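Local coordinates for protein demethyldecarbamoylnovobiocin O-methyltransferase (Streptomyces caeruleus, PDB 2WK1) that transfers a methyl group from S-adenosyl-L-methionine to the 4-hydroxyl of the noviose sugar in the penultimate step of novobiocin biosynthesis, at residues G108-T113 / T209-R214; G238-D243 / V276-T281. All coordinates share one frame; numbering follows the deposited sequence.

Interaction 1: residues G108-T113 / T209-R214; sequences GDLVET and TLAVLR. With SAH (S-adenosyl-L-homocysteine), chain B.
Strands 109-113 and 212-214 run side by side in the same direction, their axes 7° apart and 4.9 Å at closest approach. Leu110 faces Val212, Val111 faces Leu213 and Glu112 faces Arg214, but Asp109 pairs with Leu210, so the register slips by one residue: a beta bulge at Ala211. There the carbonyl of Asp109 takes two amides, Ala211 N to Asp109 O at 2.8 Å and a weak, longer bond from Val212 N. Beyond the bulge the exchange is regular, ending with Thr113 N on Arg214 O at 2.9 Å. Gly108 lies close against the chain at Leu210-Ala211, its CA passing next to Ala211 N.

The side chains sort onto two faces. On that of Val111, CG1 sits between its own backbone N and carbonyl carbon (chi1 63°), which sets it against Leu213 CD1 at 3.5 Å and Leu210 CD2 at 3.7 Å; helix 220-230 packs against both leucines. On the other face Leu110 CD2 meets Val212 CG2 at 3.8 Å. Farther along this face, Glu112 and Arg214 extend alongside each other, and Arg214 NH1 reaches Glu112 OE2 at 2.9 Å. Carboxylate and guanidinium are turned 73° apart, so one nitrogen meets one oxygen instead of forming a two-pronged pair. Glu112 OE2 also lies 2.7 Å from the amino N of S-adenosyl-L-homocysteine, while salt bridges to Asp216 and Asp243 further fix the arginine. Together the three carboxylates probably balance its charge.

An acidic side chain at the C-terminal end of the first strand, in a parallel central pair, reaching the amino group of the cofactor product is characteristic of the Rossmann-like fold of S-adenosylmethionine-dependent methyltransferases.

Interaction 2: residues G238-D243 / V276-T281; sequences GYVIVD and VYWQRT
Val240 and Trp278 form a hydrogen-bonded antiparallel pair, with Val240 N to Trp278 O and Trp278 N to Val240 O both 2.9 Å. The same two-way exchange joins Val242 and Val276, the bond from Val242 N to Val276 O being 2.8 Å. A fifth backbone bond, from Arg280 N to Gly238 O, continues the pairing past the end of strand 276-279. Between these lie the non-hydrogen-bonded pairs Tyr239-Gln279 and Ile241-Tyr277, where alpha carbons come within 4.5 and 4.3 Å. The strand axes, close to antiparallel, are 4.7 Å apart at their nearest.

This pairing is where the sheet changes direction: strand 238-242 is parallel to its other neighbour, 210-215, whereas 276-279 returns antiparallel, the reversed strand familiar from Rossmann-like methyltransferases. Helix 249-261 lies in the connection between the two.

Among the CH-pi contacts, that of Val240 with Trp278 is almost exactly centred: Val240 CB stands 3.7 Å from the centroid of the six-membered ring, 1° off its normal. The indole is swung over the valine by chi1 79°, which places CG between the backbone N and carbonyl carbon. Val240 CG1 and CG2 spread across the same ring, and Arg259 adds a cation-pi contact. On the other face of the sheet Gln279 CG lies over the Tyr239 ring toward its rim, with amide and ring planes only 12° apart. Their polar ends diverge in partners, Tyr239 OH bonding to Asp100 and Gln279 NE2 to the carbonyl of Gly237.

Apolar contacts follow on both faces. Tyr239 CD1 approaches the edge of Tyr277 at CD2, 3.8 Å away, with the rings oblique to each other. Ile241 CG1 reaches only the CB of Tyr277, and Val242 CB touches Val276 CG2 at 3.9 Å.

In the fold
Both contacts are mostly buried, each with a few partly exposed residues, and belong to one mixed sheet, in which strand 210-215 of interaction 1 borders strand 238-242 of interaction 2; their centres are about 10 Å apart. Leu213 O probably accepts a hydrogen bond from Ile241 N at 2.9 Å, and Val212 CG1 packs on Ile241 CD1. Interaction 1 lies nearer the middle of the chain and is parallel, with aliphatic packing and a charged end at the ligand. Interaction 2, toward the sheet's antiparallel side, relies instead on aromatic rings. Asp243, at the end of segment 238-243, is a predicted magnesium-binding residue, so interaction 2 also borders the cofactor pocket.

Interaction 1: residues G108-T113 / T209-R214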
ATOM      1  N   GLY A 108     -21.980  15.056  10.869  1.00 13.48           N
ATOM      2  CA  GLY A 108     -22.385  14.573   9.569  1.00 12.62           C
ATOM      3  C   GLY A 108     -21.588  13.406   9.020  1.00 11.89           C
ATOM      4  O   GLY A 108     -20.485  13.084   9.483  1.00 12.41           O
ATOM      5  N   ASP A 109     -22.192  12.795   8.003  1.00 11.25           N
ATOM      6  CA  ASP A 109     -21.560  11.726   7.267  1.00 10.74           C
ATOM      7  C   ASP A 109     -20.623  12.295   6.197  1.00 10.33           C
ATOM      8  O   ASP A 109     -20.497  13.519   6.004  1.00 11.28           O
ATOM      9  CB  ASP A 109     -22.623  10.826   6.674  1.00 10.89           C
ATOM     10  CG  ASP A 109     -23.344   9.980   7.724  1.00 12.80           C
ATOM     11  OD1 ASP A 109     -22.789   9.771   8.845  1.00 13.82           O
ATOM     12  OD2 ASP A 109     -24.465   9.516   7.386  1.00 16.45           O
ATOM     13  N   LEU A 110     -19.929  11.386   5.516  1.00  9.48           N
ATOM     14  CA  LEU A 110     -19.009  11.735   4.454  1.00  9.57           C
ATOM     15  C   LEU A 110     -19.567  11.117   3.168  1.00 10.09           C
ATOM     16  O   LEU A 110     -20.084   9.996   3.214  1.00 10.75           O
ATOM     17  CB  LEU A 110     -17.627  11.139   4.746  1.00 10.13           C
ATOM     18  CG  LEU A 110     -17.019  11.438   6.116  1.00 11.19           C
ATOM     19  CD1 LEU A 110     -15.669  10.750   6.248  1.00 13.12           C
ATOM     20  CD2 LEU A 110     -16.926  12.926   6.370  1.00 12.69           C
ATOM     21  N   VAL A 111     -19.476  11.807   2.038  1.00 10.02           N
ATOM     22  CA  VAL A 111     -19.938  11.253   0.775  1.00 10.36           C
ATOM     23  C   VAL A 111     -19.041  11.628  -0.366  1.00  9.40           C
ATOM     24  O   VAL A 111     -18.525  12.745  -0.394  1.00 10.24           O
ATOM     25  CB  VAL A 111     -21.387  11.690   0.484  1.00 10.79           C
ATOM     26  CG1 VAL A 111     -21.506  13.188   0.334  1.00 11.74           C
ATOM     27  CG2 VAL A 111     -21.948  10.961  -0.753  1.00 11.89           C
ATOM     28  N   GLU A 112     -18.860  10.711  -1.307  1.00 10.10           N
ATOM     29  CA  GLU A 112     -18.319  11.022  -2.608  1.00 10.72           C
ATOM     30  C   GLU A 112     -19.323  10.660  -3.671  1.00  9.65           C
ATOM     31  O   GLU A 112     -19.879   9.553  -3.660  1.00 10.27           O
ATOM     32  CB  GLU A 112     -17.024  10.278  -2.898  1.00 12.11           C
ATOM     33  CG  GLU A 112     -16.358  10.896  -4.138  1.00 15.96           C
ATOM     34  CD  GLU A 112     -15.031  10.280  -4.534  1.00 18.98           C
ATOM     35  OE1 GLU A 112     -14.942   9.052  -4.435  1.00 21.27           O
ATOM     36  OE2 GLU A 112     -14.097  11.032  -4.959  1.00 18.97           O
ATOM     37  N   THR A 113     -19.601  11.614  -4.547  1.00  9.88           N
ATOM     38  CA  THR A 113     -20.434  11.416  -5.712  1.00 10.16           C
ATOM     39  C   THR A 113     -19.553  11.264  -6.936  1.00  9.77           C
ATOM     40  O   THR A 113     -19.043  12.239  -7.466  1.00 11.62           O
ATOM     41  CB  THR A 113     -21.492  12.534  -5.883  1.00 10.55           C
ATOM     42  OG1 THR A 113     -20.859  13.811  -5.937  1.00 13.40           O
ATOM     43  CG2 THR A 113     -22.465  12.531  -4.750  1.00 12.57           C
ATOM     44  N   THR A 209     -27.345  14.493   7.472  1.00 16.92           N
ATOM     45  CA  THR A 209     -26.440  15.604   7.404  1.00 14.74           C
ATOM     46  C   THR A 209     -25.096  15.113   6.953  1.00 12.95           C
ATOM     47  O   THR A 209     -24.719  13.952   7.138  1.00 12.88           O
ATOM     48  CB  THR A 209     -25.978  16.431   9.275  0.50 19.96           C
ATOM     49  OG1 THR A 209     -25.591  15.327   9.752  0.50 22.59           O
ATOM     50  CG2 THR A 209     -27.531  15.769   9.895  0.50 15.04           C
ATOM     51  N   LEU A 210     -24.369  16.051   6.349  1.00 12.11           N
ATOM     52  CA  LEU A 210     -23.053  15.785   5.767  1.00 11.20           C
ATOM     53  C   LEU A 210     -22.021  16.737   6.348  1.00 10.78           C
ATOM     54  O   LEU A 210     -22.247  17.951   6.447  1.00 12.80           O
ATOM     55  CB  LEU A 210     -23.091  15.993   4.250  1.00 11.32           C
ATOM     56  CG  LEU A 210     -23.862  14.950   3.444  1.00 11.55           C
ATOM     57  CD1 LEU A 210     -24.016  15.403   2.010  1.00 12.44           C
ATOM     58  CD2 LEU A 210     -23.188  13.583   3.581  1.00 12.97           C
ATOM     59  N   ALA A 211     -20.881  16.181   6.723  1.00  9.99           N
ATOM     60  CA  ALA A 211     -19.722  16.970   7.106  1.00  9.82           C
ATOM     61  C   ALA A 211     -18.770  17.219   5.943  1.00  9.97           C
ATOM     62  O   ALA A 211     -18.107  18.272   5.900  1.00 10.64           O
ATOM     63  CB  ALA A 211     -19.013  16.325   8.291  1.00 11.17           C
ATOM     64  N   VAL A 212     -18.666  16.279   5.000  1.00  9.54           N
ATOM     65  CA  VAL A 212     -17.857  16.470   3.787  1.00  9.54           C
ATOM     66  C   VAL A 212     -18.649  15.941   2.607  1.00  9.20           C
ATOM     67  O   VAL A 212     -19.093  14.795   2.621  1.00 10.56           O
ATOM     68  CB  VAL A 212     -16.471  15.775   3.859  1.00 10.06           C
ATOM     69  CG1 VAL A 212     -15.706  16.005   2.550  1.00 13.02           C
ATOM     70  CG2 VAL A 212     -15.647  16.257   5.069  1.00 11.38           C
ATOM     71  N   LEU A 213     -18.799  16.778   1.588  1.00  9.50           N
ATOM     72  CA  LEU A 213     -19.405  16.429   0.304  1.00  9.33           C
ATOM     73  C   LEU A 213     -18.327  16.550  -0.750  1.00  8.91           C
ATOM     74  O   LEU A 213     -17.907  17.644  -1.032  1.00 10.26           O
ATOM     75  CB  LEU A 213     -20.537  17.393   0.010  1.00  9.67           C
ATOM     76  CG  LEU A 213     -21.169  17.416  -1.376  1.00 11.63           C
ATOM     77  CD1 LEU A 213     -21.604  16.005  -1.794  1.00 13.70           C
ATOM     78  CD2 LEU A 213     -22.310  18.450  -1.434  1.00 13.07           C
ATOM     79  N   ARG A 214     -17.861  15.427  -1.298  1.00  8.71           N
ATOM     80  CA  ARG A 214     -16.842  15.430  -2.362  1.00  8.97           C
ATOM     81  C   ARG A 214     -17.531  15.100  -3.676  1.00  9.40           C
ATOM     82  O   ARG A 214     -18.198  14.089  -3.786  1.00 11.76           O
ATOM     83  CB  ARG A 214     -15.699  14.478  -2.080  1.00  9.50           C
ATOM     84  CG  ARG A 214     -14.596  14.615  -3.130  1.00 10.99           C
ATOM     85  CD  ARG A 214     -13.347  13.767  -2.840  1.00 12.14           C
ATOM     86  NE  ARG A 214     -12.209  14.372  -3.505  1.00 12.49           N
ATOM     87  CZ  ARG A 214     -11.999  14.323  -4.820  1.00 12.57           C
ATOM     88  NH1 ARG A 214     -12.695  13.488  -5.573  1.00 13.17           N
ATOM     89  NH2 ARG A 214     -11.076  15.082  -5.360  1.00 13.50           N
TER
HETATM   90  N   SAH B 301     -13.383  10.041  -7.391  1.00 13.37           N
HETATM   91  CA  SAH B 301     -12.810   8.975  -8.282  1.00 12.08           C
HETATM   92  CB  SAH B 301     -12.932   9.395  -9.748  1.00 12.83           C
HETATM   93  CG  SAH B 301     -14.370   9.518 -10.234  1.00 12.65           C
HETATM   94  SD  SAH B 301     -14.494   9.235 -12.005  1.00 13.50           S
HETATM   95  C   SAH B 301     -11.418   8.612  -7.845  1.00 12.60           C
HETATM   96  O   SAH B 301     -10.637   8.082  -8.644  1.00 12.66           O
HETATM   97  OXT SAH B 301     -11.107   8.760  -6.671  1.00 13.28           O
HETATM   98  C5' SAH B 301     -16.179   9.785 -12.333  1.00 12.31           C
HETATM   99  C4' SAH B 301     -17.238   8.844 -11.717  1.00 11.69           C
HETATM  100  O4' SAH B 301     -18.514   9.530 -11.731  1.00 11.41           O
HETATM  101  C3' SAH B 301     -17.418   7.509 -12.440  1.00 12.46           C
HETATM  102  O3' SAH B 301     -17.253   6.389 -11.552  1.00 13.07           O
HETATM  103  C2' SAH B 301     -18.854   7.611 -12.998  1.00 11.81           C
HETATM  104  O2' SAH B 301     -19.563   6.373 -13.073  1.00 13.24           O
HETATM  105  C1' SAH B 301     -19.539   8.574 -12.023  1.00 10.43           C
HETATM  106  N9  SAH B 301     -20.660   9.366 -12.535  1.00 10.57           N
HETATM  107  C8  SAH B 301     -20.542  10.506 -13.264  1.00 12.23           C
HETATM  108  N7  SAH B 301     -21.758  11.070 -13.467  1.00 12.06           N
HETATM  109  C5  SAH B 301     -22.659  10.283 -12.830  1.00 10.80           C
HETATM  110  C6  SAH B 301     -24.082  10.333 -12.602  1.00 11.01           C
HETATM  111  N6  SAH B 301     -24.804  11.312 -13.121  1.00 12.27           N
HETATM  112  N1  SAH B 301     -24.637   9.367 -11.862  1.00 11.08           N
HETATM  113  C2  SAH B 301     -23.905   8.391 -11.296  1.00 10.84           C
HETATM  114  N3  SAH B 301     -22.583   8.262 -11.452  1.00 10.66           N
HETATM  115  C4  SAH B 301     -21.944   9.198 -12.184  1.00 10.29           C
HETATM  116  O   HOH W   1     -26.751  11.096   7.939  1.00 32.40           O

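Interaction 2: residues G238-D243 / V276-T281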
ATOM      1  N   GLY A 238     -18.700  22.326   7.676  1.00 11.96           N
ATOM      2  CA  GLY A 238     -18.396  21.243   6.747  1.00 11.97           C
ATOM      3  C   GLY A 238     -17.826  21.762   5.451  1.00 11.06           C
ATOM      4  O   GLY A 238     -17.714  22.966   5.233  1.00 12.22           O
ATOM      5  N   TYR A 239     -17.417  20.831   4.609  1.00 10.09           N
ATOM      6  CA  TYR A 239     -16.700  21.127   3.389  1.00 10.03           C
ATOM      7  C   TYR A 239     -17.357  20.558   2.163  1.00  9.79           C
ATOM      8  O   TYR A 239     -17.895  19.451   2.205  1.00 10.60           O
ATOM      9  CB  TYR A 239     -15.282  20.551   3.470  1.00 10.84           C
ATOM     10  CG  TYR A 239     -14.409  21.191   4.515  1.00 11.13           C
ATOM     11  CD1 TYR A 239     -13.683  22.340   4.241  1.00 12.57           C
ATOM     12  CD2 TYR A 239     -14.288  20.654   5.779  1.00 12.56           C
ATOM     13  CE1 TYR A 239     -12.887  22.930   5.225  1.00 13.85           C
ATOM     14  CE2 TYR A 239     -13.512  21.245   6.755  1.00 13.02           C
ATOM     15  CZ  TYR A 239     -12.784  22.364   6.467  1.00 14.16           C
ATOM     16  OH  TYR A 239     -11.973  22.985   7.419  1.00 17.87           O
ATOM     17  N   VAL A 240     -17.279  21.311   1.076  1.00 10.31           N
ATOM     18  CA  VAL A 240     -17.616  20.854  -0.261  1.00  9.72           C
ATOM     19  C   VAL A 240     -16.367  20.870  -1.094  1.00  8.81           C
ATOM     20  O   VAL A 240     -15.697  21.903  -1.206  1.00  9.84           O
ATOM     21  CB  VAL A 240     -18.687  21.712  -0.921  1.00 10.05           C
ATOM     22  CG1 VAL A 240     -19.000  21.196  -2.326  1.00 11.68           C
ATOM     23  CG2 VAL A 240     -19.941  21.800  -0.025  1.00 12.60           C
ATOM     24  N   ILE A 241     -16.018  19.718  -1.642  1.00  8.99           N
ATOM     25  CA  ILE A 241     -14.827  19.556  -2.472  1.00  9.48           C
ATOM     26  C   ILE A 241     -15.272  19.334  -3.932  1.00  9.17           C
ATOM     27  O   ILE A 241     -16.108  18.475  -4.178  1.00 10.14           O
ATOM     28  CB  ILE A 241     -13.960  18.373  -2.004  1.00  9.81           C
ATOM     29  CG1 ILE A 241     -13.478  18.541  -0.550  1.00 11.17           C
ATOM     30  CG2 ILE A 241     -12.826  18.122  -2.985  1.00 11.91           C
ATOM     31  CD1 ILE A 241     -12.983  17.270   0.089  1.00 12.82           C
ATOM     32  N   VAL A 242     -14.702  20.090  -4.856  1.00 10.13           N
ATOM     33  CA  VAL A 242     -15.001  19.984  -6.280  1.00 10.81           C
ATOM     34  C   VAL A 242     -13.740  19.461  -6.950  1.00 10.81           C
ATOM     35  O   VAL A 242     -12.723  20.177  -7.044  1.00 11.03           O
ATOM     36  CB  VAL A 242     -15.364  21.355  -6.886  1.00 11.55           C
ATOM     37  CG1 VAL A 242     -15.757  21.192  -8.306  1.00 14.65           C
ATOM     38  CG2 VAL A 242     -16.447  22.068  -6.056  1.00 14.43           C
ATOM     39  N   ASP A 243     -13.786  18.235  -7.446  1.00 11.05           N
ATOM     40  CA  ASP A 243     -12.605  17.587  -7.972  1.00 11.44           C
ATOM     41  C   ASP A 243     -12.018  18.283  -9.184  1.00 12.56           C
ATOM     42  O   ASP A 243     -10.795  18.413  -9.293  1.00 13.90           O
ATOM     43  CB  ASP A 243     -12.923  16.138  -8.348  1.00 12.20           C
ATOM     44  CG  ASP A 243     -11.717  15.422  -8.920  1.00 13.36           C
ATOM     45  OD1 ASP A 243     -10.865  15.002  -8.089  1.00 14.73           O
ATOM     46  OD2 ASP A 243     -11.603  15.330 -10.172  1.00 17.50           O
ATOM     47  N   VAL A 276     -10.865  22.480  -6.292  1.00  9.79           N
ATOM     48  CA  VAL A 276     -11.091  23.545  -5.315  1.00 10.12           C
ATOM     49  C   VAL A 276     -12.014  23.013  -4.219  1.00  9.43           C
ATOM     50  O   VAL A 276     -12.642  21.960  -4.377  1.00 10.16           O
ATOM     51  CB  VAL A 276     -11.724  24.822  -5.951  1.00 10.44           C
ATOM     52  CG1 VAL A 276     -10.834  25.368  -7.120  1.00 11.65           C
ATOM     53  CG2 VAL A 276     -13.121  24.538  -6.484  1.00 12.45           C
ATOM     54  N   TYR A 277     -12.140  23.755  -3.123  1.00  9.62           N
ATOM     55  CA  TYR A 277     -13.073  23.420  -2.080  1.00  9.77           C
ATOM     56  C   TYR A 277     -13.531  24.657  -1.354  1.00  9.94           C
ATOM     57  O   TYR A 277     -12.888  25.701  -1.442  1.00 10.96           O
ATOM     58  CB  TYR A 277     -12.475  22.376  -1.102  1.00 11.12           C
ATOM     59  CG  TYR A 277     -11.399  22.875  -0.187  1.00 11.99           C
ATOM     60  CD1 TYR A 277     -10.140  23.177  -0.638  1.00 13.02           C
ATOM     61  CD2 TYR A 277     -11.637  22.984   1.157  1.00 17.98           C
ATOM     62  CE1 TYR A 277      -9.156  23.624   0.227  1.00 13.31           C
ATOM     63  CE2 TYR A 277     -10.653  23.414   2.028  1.00 19.14           C
ATOM     64  CZ  TYR A 277      -9.415  23.758   1.542  1.00 16.37           C
ATOM     65  OH  TYR A 277      -8.436  24.187   2.424  1.00 22.46           O
ATOM     66  N   TRP A 278     -14.611  24.544  -0.605  1.00 10.42           N
ATOM     67  CA  TRP A 278     -14.997  25.589   0.315  1.00 10.80           C
ATOM     68  C   TRP A 278     -15.514  25.010   1.602  1.00 10.76           C
ATOM     69  O   TRP A 278     -15.930  23.858   1.668  1.00 10.77           O
ATOM     70  CB  TRP A 278     -16.023  26.551  -0.311  1.00 11.80           C
ATOM     71  CG  TRP A 278     -17.483  26.157  -0.402  1.00 11.60           C
ATOM     72  CD1 TRP A 278     -18.463  26.446   0.509  1.00 12.99           C
ATOM     73  CD2 TRP A 278     -18.168  25.603  -1.542  1.00 11.00           C
ATOM     74  NE1 TRP A 278     -19.691  26.042   0.042  1.00 13.31           N
ATOM     75  CE2 TRP A 278     -19.545  25.538  -1.219  1.00 12.10           C
ATOM     76  CE3 TRP A 278     -17.746  25.105  -2.777  1.00 11.80           C
ATOM     77  CZ2 TRP A 278     -20.490  25.039  -2.103  1.00 12.66           C
ATOM     78  CZ3 TRP A 278     -18.698  24.630  -3.655  1.00 12.72           C
ATOM     79  CH2 TRP A 278     -20.046  24.599  -3.322  1.00 13.08           C
ATOM     80  N   GLN A 279     -15.528  25.856   2.625  1.00 11.55           N
ATOM     81  CA  GLN A 279     -16.084  25.538   3.918  1.00 11.69           C
ATOM     82  C   GLN A 279     -17.345  26.337   4.090  1.00 11.98           C
ATOM     83  O   GLN A 279     -17.351  27.536   3.862  1.00 13.52           O
ATOM     84  CB  GLN A 279     -15.128  25.865   5.059  1.00 12.98           C
ATOM     85  CG  GLN A 279     -15.651  25.438   6.399  1.00 15.04           C
ATOM     86  CD  GLN A 279     -14.667  25.678   7.511  1.00 17.14           C
ATOM     87  OE1 GLN A 279     -13.940  26.679   7.508  1.00 21.75           O
ATOM     88  NE2 GLN A 279     -14.648  24.775   8.489  1.00 18.00           N
ATOM     89  N   ARG A 280     -18.417  25.679   4.486  1.00 11.98           N
ATOM     90  CA  ARG A 280     -19.648  26.385   4.747  1.00 13.11           C
ATOM     91  C   ARG A 280     -19.602  27.111   6.088  1.00 14.97           C
ATOM     92  O   ARG A 280     -19.323  26.512   7.124  1.00 15.81           O
ATOM     93  CB  ARG A 280     -20.981  25.227   4.873  0.50 13.25           C
ATOM     94  CG  ARG A 280     -22.201  26.124   5.082  0.50 13.48           C
ATOM     95  CD  ARG A 280     -23.342  25.254   5.345  0.50 18.57           C
ATOM     96  NE  ARG A 280     -24.497  26.095   5.859  0.50 16.86           N
ATOM     97  CZ  ARG A 280     -25.510  25.583   6.593  0.50 17.18           C
ATOM     98  NH1 ARG A 280     -25.785  24.429   7.021  0.50 18.40           N
ATOM     99  NH2 ARG A 280     -26.498  26.669   6.959  0.50 18.56           N
ATOM    100  N   THR A 281     -19.885  28.411   6.082  1.00 17.68           N
ATOM    101  CA  THR A 281     -19.879  29.152   7.335  1.00 21.03           C
ATOM    102  C   THR A 281     -21.250  29.688   7.699  1.00 22.76           C
ATOM    103  O   THR A 281     -21.421  30.193   8.821  1.00 24.92           O
ATOM    104  CB  THR A 281     -18.883  30.305   7.276  1.00 22.30           C
ATOM    105  OG1 THR A 281     -19.293  31.215   6.256  1.00 23.94           O
ATOM    106  CG2 THR A 281     -17.453  29.792   7.021  1.00 23.94           C
TER